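Local coordinates for protein C alpha-dehydrogenase (Sphingobium sp. SYK-6, PDB 4YAG) that binds NADH and, as a short-chain dehydrogenase of the lignin beta-aryl ether cleavage pathway, probably oxidises a secondary alcohol at the C alpha position with NAD(+), at residues 16-28 with 231-243. Residues are numbered along the deposited sequence; the frame is centred on the assembly and turned at random.
Sequences GIGFGIAQRLLAN and PTEVGDMIVDAIV. With NAI (1,4-dihydronicotinamide adenine dinucleotide), chain C.
In the Rossmann fold of this short-chain dehydrogenase, the dinucleotide-binding helix that carries Gly-20 and Ile-21 packs against a late helix of the same sheet face, meeting it at Thr-232 and Gly-235. The pair illustrates how glycine on both partners lets helices come close: the axes approach to 7.1 Å and cross at -57°, with the CA atoms of Ile-21 and Gly-235 3.9 Å apart. A CB on Gly-20 would run into the carbonyl of Pro-231, and one on Gly-235 into that of Gly-20. Toward the sheet, Ile-21 sets its CD1 against CG1 of Ile-238, which also rests on Leu-186 of strand 181-187, while farther along CD2 of Leu-25 meets CD1 of Ile-242 at 3.8 Å.

The partly exposed flank is polar. Arg-24 fits as a knob among Thr-232, Gly-235, Asp-236 and Val-239, its chain bent at chi2 (-47°) and chi3 so that NE, rather than the terminal NH1 or NH2, donates to OD1 of Asp-236 at 2.8 Å in a salt bridge. The two planes stand almost perpendicular: OD1 lies at the edge of the guanidinium, near its plane, while NE comes to OD1 from the syn side but tilted 29° out of the carboxylate plane. A water accepts from Arg-24 NH2 and Asn-28 ND2 and donates to Asp-236 OD1; ND2 also binds the carbonyl O of Arg-24 at 2.8 Å, almost straight. A methionine in place of Arg-24 would probably leave the Asp-236 carboxylate without its charged mate and the bridging water with one partner fewer.

At the other end, CB of Pro-231 sits 3.2 Å from the carbonyl O of Gly-16, just where Ile-17 N donates to O1N of the NADH pyrophosphate (2.8 Å). A glycine-rich turn leading into a helix whose N-terminal end faces the pyrophosphate is the signature of the Rossmann dinucleotide-binding fold.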
loop_
_atom_site.group_PDB
_atom_site.type_symbol
_atom_site.label_atom_id
_atom_site.label_comp_id
_atom_site.label_asym_id
_atom_site.label_seq_id
_atom_site.Cartn_x
_atom_site.Cartn_y
_atom_site.Cartn_z
ATOM N N GLY A 16 -19.005 -14.667 -4.162
ATOM C CA GLY A 16 -17.619 -15.109 -4.276
ATOM C C GLY A 16 -17.027 -15.625 -2.974
ATOM O O GLY A 16 -17.649 -16.390 -2.238
ATOM N N ILE A 17 -15.770 -15.258 -2.729
ATOM C CA ILE A 17 -15.044 -15.712 -1.548
ATOM C C ILE A 17 -15.770 -15.376 -0.247
ATOM O O ILE A 17 -15.909 -16.220 0.646
ATOM C CB ILE A 17 -13.633 -15.115 -1.554
ATOM C CG1 ILE A 17 -12.842 -15.694 -2.739
ATOM C CG2 ILE A 17 -12.928 -15.351 -0.235
ATOM C CD1 ILE A 17 -11.456 -15.074 -2.917
ATOM N N GLY A 18 -16.239 -14.140 -0.131
ATOM C CA GLY A 18 -16.926 -13.736 1.080
ATOM C C GLY A 18 -18.131 -14.603 1.351
ATOM O O GLY A 18 -18.431 -14.946 2.489
ATOM N N PHE A 19 -18.865 -14.940 0.302
ATOM C CA PHE A 19 -20.046 -15.760 0.469
ATOM C C PHE A 19 -19.670 -17.210 0.845
ATOM O O PHE A 19 -20.376 -17.878 1.603
ATOM C CB PHE A 19 -20.892 -15.692 -0.806
ATOM C CG PHE A 19 -22.146 -16.515 -0.758
ATOM C CD1 PHE A 19 -23.174 -16.173 0.086
ATOM C CD2 PHE A 19 -22.292 -17.619 -1.577
ATOM C CE1 PHE A 19 -24.343 -16.944 0.119
ATOM C CE2 PHE A 19 -23.456 -18.374 -1.546
ATOM C CZ PHE A 19 -24.459 -18.029 -0.693
ATOM N N GLY A 20 -18.543 -17.690 0.330
ATOM C CA GLY A 20 -18.028 -18.998 0.709
ATOM C C GLY A 20 -17.640 -19.012 2.183
ATOM O O GLY A 20 -17.932 -19.970 2.906
ATOM N N ILE A 21 -16.974 -17.958 2.627
ATOM C CA ILE A 21 -16.633 -17.788 4.042
ATOM C C ILE A 21 -17.914 -17.730 4.895
ATOM O O ILE A 21 -18.036 -18.391 5.923
ATOM C CB ILE A 21 -15.768 -16.541 4.259
ATOM C CG1 ILE A 21 -14.392 -16.718 3.598
ATOM C CG2 ILE A 21 -15.609 -16.244 5.733
ATOM C CD1 ILE A 21 -13.540 -15.459 3.560
ATOM N N ALA A 22 -18.899 -16.968 4.429
ATOM C CA ALA A 22 -20.158 -16.853 5.140
ATOM C C ALA A 22 -20.794 -18.222 5.363
ATOM O O ALA A 22 -21.213 -18.555 6.470
ATOM C CB ALA A 22 -21.103 -15.970 4.375
ATOM N N GLN A 23 -20.879 -19.019 4.305
ATOM C CA GLN A 23 -21.495 -20.326 4.412
ATOM C C GLN A 23 -20.786 -21.206 5.430
ATOM O O GLN A 23 -21.421 -21.906 6.207
ATOM C CB GLN A 23 -21.484 -21.038 3.064
ATOM C CG GLN A 23 -22.440 -20.476 2.041
ATOM C CD GLN A 23 -22.131 -21.014 0.659
ATOM O OE1 GLN A 23 -21.459 -20.349 -0.155
ATOM N NE2 GLN A 23 -22.548 -22.222 0.405
ATOM N N ARG A 24 -19.462 -21.198 5.406
ATOM C CA ARG A 24 -18.733 -22.071 6.319
ATOM C C ARG A 24 -18.706 -21.540 7.756
ATOM O O ARG A 24 -18.734 -22.332 8.695
ATOM C CB ARG A 24 -17.329 -22.361 5.780
ATOM C CG ARG A 24 -17.336 -23.004 4.386
ATOM C CD ARG A 24 -18.326 -24.157 4.258
ATOM N NE ARG A 24 -18.065 -25.168 5.264
ATOM C CZ ARG A 24 -18.950 -26.056 5.711
ATOM N NH1 ARG A 24 -20.197 -26.083 5.249
ATOM N NH2 ARG A 24 -18.579 -26.921 6.644
ATOM N N LEU A 25 -18.680 -20.226 7.947
ATOM C CA LEU A 25 -18.821 -19.705 9.301
ATOM C C LEU A 25 -20.203 -20.039 9.894
ATOM O O LEU A 25 -20.283 -20.446 11.046
ATOM C CB LEU A 25 -18.533 -18.202 9.359
ATOM C CG LEU A 25 -17.086 -17.785 9.088
ATOM C CD1 LEU A 25 -16.938 -16.268 9.153
ATOM C CD2 LEU A 25 -16.123 -18.446 10.085
ATOM N N LEU A 26 -21.275 -19.870 9.114
ATOM C CA LEU A 26 -22.605 -20.240 9.569
ATOM C C LEU A 26 -22.638 -21.727 9.936
ATOM O O LEU A 26 -23.213 -22.122 10.971
ATOM C CB LEU A 26 -23.651 -19.936 8.487
ATOM C CG LEU A 26 -25.101 -20.202 8.912
ATOM C CD1 LEU A 26 -25.646 -19.004 9.647
ATOM C CD2 LEU A 26 -25.960 -20.516 7.707
ATOM N N ALA A 27 -22.055 -22.567 9.077
ATOM C CA ALA A 27 -22.007 -24.005 9.325
ATOM C C ALA A 27 -21.319 -24.338 10.639
ATOM O O ALA A 27 -21.656 -25.327 11.295
ATOM C CB ALA A 27 -21.312 -24.736 8.176
ATOM N N ASN A 28 -20.363 -23.506 11.018
ATOM C CA ASN A 28 -19.658 -23.654 12.281
ATOM C C ASN A 28 -20.251 -22.833 13.437
ATOM O O ASN A 28 -19.581 -22.640 14.453
ATOM C CB ASN A 28 -18.187 -23.308 12.081
ATOM C CG ASN A 28 -17.429 -24.406 11.387
ATOM O OD1 ASN A 28 -16.876 -25.299 12.041
ATOM N ND2 ASN A 28 -17.410 -24.376 10.062
ATOM N N PRO A 231 -15.462 -21.186 -3.723
ATOM C CA PRO A 231 -15.427 -20.362 -2.517
ATOM C C PRO A 231 -15.594 -21.139 -1.207
ATOM O O PRO A 231 -14.977 -20.733 -0.217
ATOM C CB PRO A 231 -16.577 -19.379 -2.747
ATOM C CG PRO A 231 -16.615 -19.219 -4.216
ATOM C CD PRO A 231 -16.265 -20.560 -4.794
ATOM N N THR A 232 -16.363 -22.222 -1.167
ATOM C CA THR A 232 -16.538 -22.920 0.116
ATOM C C THR A 232 -15.235 -23.606 0.564
ATOM O O THR A 232 -15.003 -23.768 1.764
ATOM C CB THR A 232 -17.678 -23.926 0.096
ATOM O OG1 THR A 232 -17.552 -24.773 -1.046
ATOM C CG2 THR A 232 -19.030 -23.199 0.030
ATOM N N GLU A 233 -14.398 -24.001 -0.390
ATOM C CA GLU A 233 -13.091 -24.553 -0.041
ATOM C C GLU A 233 -12.232 -23.494 0.640
ATOM O O GLU A 233 -11.575 -23.770 1.644
ATOM C CB GLU A 233 -12.363 -25.117 -1.255
ATOM C CG GLU A 233 -11.025 -25.752 -0.843
ATOM C CD GLU A 233 -10.332 -26.581 -1.916
ATOM O OE1 GLU A 233 -10.815 -26.663 -3.073
ATOM O OE2 GLU A 233 -9.278 -27.162 -1.569
ATOM N N VAL A 234 -12.276 -22.268 0.131
ATOM C CA VAL A 234 -11.578 -21.163 0.772
ATOM C C VAL A 234 -12.204 -20.904 2.152
ATOM O O VAL A 234 -11.510 -20.633 3.139
ATOM C CB VAL A 234 -11.613 -19.882 -0.083
ATOM C CG1 VAL A 234 -10.822 -18.784 0.578
ATOM C CG2 VAL A 234 -11.053 -20.152 -1.480
ATOM N N GLY A 235 -13.529 -20.997 2.232
ATOM C CA GLY A 235 -14.208 -20.800 3.497
ATOM C C GLY A 235 -13.691 -21.741 4.571
ATOM O O GLY A 235 -13.494 -21.324 5.717
ATOM N N ASP A 236 -13.462 -22.993 4.213
ATOM C CA ASP A 236 -12.989 -23.966 5.194
ATOM C C ASP A 236 -11.565 -23.650 5.627
ATOM O O ASP A 236 -11.210 -23.852 6.789
ATOM C CB ASP A 236 -13.118 -25.386 4.662
ATOM C CG ASP A 236 -14.532 -25.911 4.792
ATOM O OD1 ASP A 236 -15.267 -25.428 5.699
ATOM O OD2 ASP A 236 -14.901 -26.808 4.005
ATOM N N MET A 237 -10.749 -23.153 4.711
ATOM C CA MET A 237 -9.398 -22.718 5.087
ATOM C C MET A 237 -9.458 -21.600 6.100
ATOM O O MET A 237 -8.590 -21.485 6.973
ATOM C CB MET A 237 -8.615 -22.229 3.875
ATOM C CG MET A 237 -8.368 -23.270 2.815
ATOM S SD MET A 237 -7.477 -22.573 1.425
ATOM C CE MET A 237 -7.622 -23.912 0.244
ATOM N N ILE A 238 -10.416 -20.695 5.924
ATOM C CA ILE A 238 -10.599 -19.588 6.834
ATOM C C ILE A 238 -11.148 -20.041 8.197
ATOM O O ILE A 238 -10.729 -19.514 9.234
ATOM C CB ILE A 238 -11.454 -18.455 6.175
ATOM C CG1 ILE A 238 -10.654 -17.825 5.034
ATOM C CG2 ILE A 238 -11.891 -17.411 7.180
ATOM C CD1 ILE A 238 -9.295 -17.302 5.471
ATOM N N VAL A 239 -12.056 -21.011 8.227
ATOM C CA VAL A 239 -12.481 -21.603 9.498
ATOM C C VAL A 239 -11.225 -22.084 10.238
ATOM O O VAL A 239 -11.037 -21.750 11.421
ATOM C CB VAL A 239 -13.469 -22.763 9.279
ATOM C CG1 VAL A 239 -13.648 -23.602 10.534
ATOM C CG2 VAL A 239 -14.816 -22.219 8.791
ATOM N N ASP A 240 -10.350 -22.818 9.540
ATOM C CA ASP A 240 -9.154 -23.358 10.198
ATOM C C ASP A 240 -8.242 -22.217 10.689
ATOM O O ASP A 240 -7.661 -22.306 11.776
ATOM C CB ASP A 240 -8.381 -24.291 9.272
ATOM C CG ASP A 240 -9.140 -25.585 8.952
ATOM O OD1 ASP A 240 -10.074 -25.959 9.689
ATOM O OD2 ASP A 240 -8.787 -26.233 7.943
ATOM N N ALA A 241 -8.129 -21.151 9.912
ATOM C CA ALA A 241 -7.254 -20.029 10.264
ATOM C C ALA A 241 -7.767 -19.295 11.502
ATOM O O ALA A 241 -6.966 -18.803 12.322
ATOM C CB ALA A 241 -7.122 -19.050 9.087
ATOM N N ILE A 242 -9.083 -19.158 11.627
ATOM C CA ILE A 242 -9.679 -18.529 12.806
ATOM C C ILE A 242 -9.525 -19.415 14.040
ATOM O O ILE A 242 -9.121 -18.938 15.110
ATOM C CB ILE A 242 -11.168 -18.205 12.555
ATOM C CG1 ILE A 242 -11.272 -17.149 11.465
ATOM C CG2 ILE A 242 -11.832 -17.723 13.816
ATOM C CD1 ILE A 242 -12.652 -17.113 10.827
ATOM N N VAL A 243 -9.840 -20.699 13.906
ATOM C CA VAL A 243 -9.733 -21.625 15.020
ATOM C C VAL A 243 -8.301 -21.704 15.543
ATOM O O VAL A 243 -8.082 -21.769 16.756
ATOM C CB VAL A 243 -10.242 -23.033 14.625
ATOM C CG1 VAL A 243 -9.943 -24.047 15.703
ATOM C CG2 VAL A 243 -11.750 -22.985 14.378
HETATM P PA NAI C . -16.839 -10.981 -5.925
HETATM O O1A NAI C . -17.059 -9.776 -6.797
HETATM O O2A NAI C . -17.591 -12.243 -6.295
HETATM O O5B NAI C . -17.154 -10.631 -4.425
HETATM C C5B NAI C . -16.823 -9.369 -3.924
HETATM C C4B NAI C . -18.039 -8.736 -3.376
HETATM O O4B NAI C . -17.553 -7.497 -2.764
HETATM C C3B NAI C . -19.092 -8.397 -4.335
HETATM O O3B NAI C . -20.382 -8.902 -3.933
HETATM C C2B NAI C . -19.056 -6.951 -4.427
HETATM O O2B NAI C . -20.323 -6.355 -4.743
HETATM C C1B NAI C . -18.512 -6.505 -3.145
HETATM N N9A NAI C . -17.906 -5.200 -3.191
HETATM C C8A NAI C . -17.093 -4.666 -4.169
HETATM N N7A NAI C . -16.777 -3.399 -3.868
HETATM C C5A NAI C . -17.364 -3.071 -2.673
HETATM C C6A NAI C . -17.414 -1.941 -1.856
HETATM N N6A NAI C . -16.791 -0.755 -2.271
HETATM N N1A NAI C . -18.115 -1.970 -0.694
HETATM C C2A NAI C . -18.771 -3.094 -0.323
HETATM N N3A NAI C . -18.760 -4.208 -1.071
HETATM C C4A NAI C . -18.079 -4.222 -2.239
HETATM O O3 NAI C . -15.279 -11.244 -6.041
HETATM P PN NAI C . -14.272 -12.084 -5.104
HETATM O O1N NAI C . -14.997 -13.038 -4.164
HETATM O O2N NAI C . -13.335 -12.766 -6.070
HETATM O O5D NAI C . -13.515 -10.941 -4.265
HETATM C C5D NAI C . -13.268 -11.063 -2.862
HETATM C C4D NAI C . -11.864 -10.678 -2.564
HETATM O O4D NAI C . -10.978 -11.744 -3.070
HETATM C C3D NAI C . -11.423 -9.433 -3.199
HETATM O O3D NAI C . -10.719 -8.634 -2.227
HETATM C C2D NAI C . -10.525 -9.839 -4.278
HETATM O O2D NAI C . -9.562 -8.818 -4.563
HETATM C C1D NAI C . -9.884 -11.037 -3.767
HETATM N N1N NAI C . -9.296 -11.970 -4.654
HETATM C C2N NAI C . -10.017 -12.749 -5.528
HETATM C C3N NAI C . -9.359 -13.661 -6.337
HETATM C C7N NAI C . -10.115 -14.520 -7.291
HETATM O O7N NAI C . -9.538 -15.242 -8.132
HETATM N N7N NAI C . -11.569 -14.558 -7.149
HETATM C C4N NAI C . -7.984 -13.817 -6.285
HETATM C C5N NAI C . -7.280 -13.066 -5.362
HETATM C C6N NAI C . -7.930 -12.168 -4.554
HETATM O O HOH W 1 -15.910 -26.190 8.257
#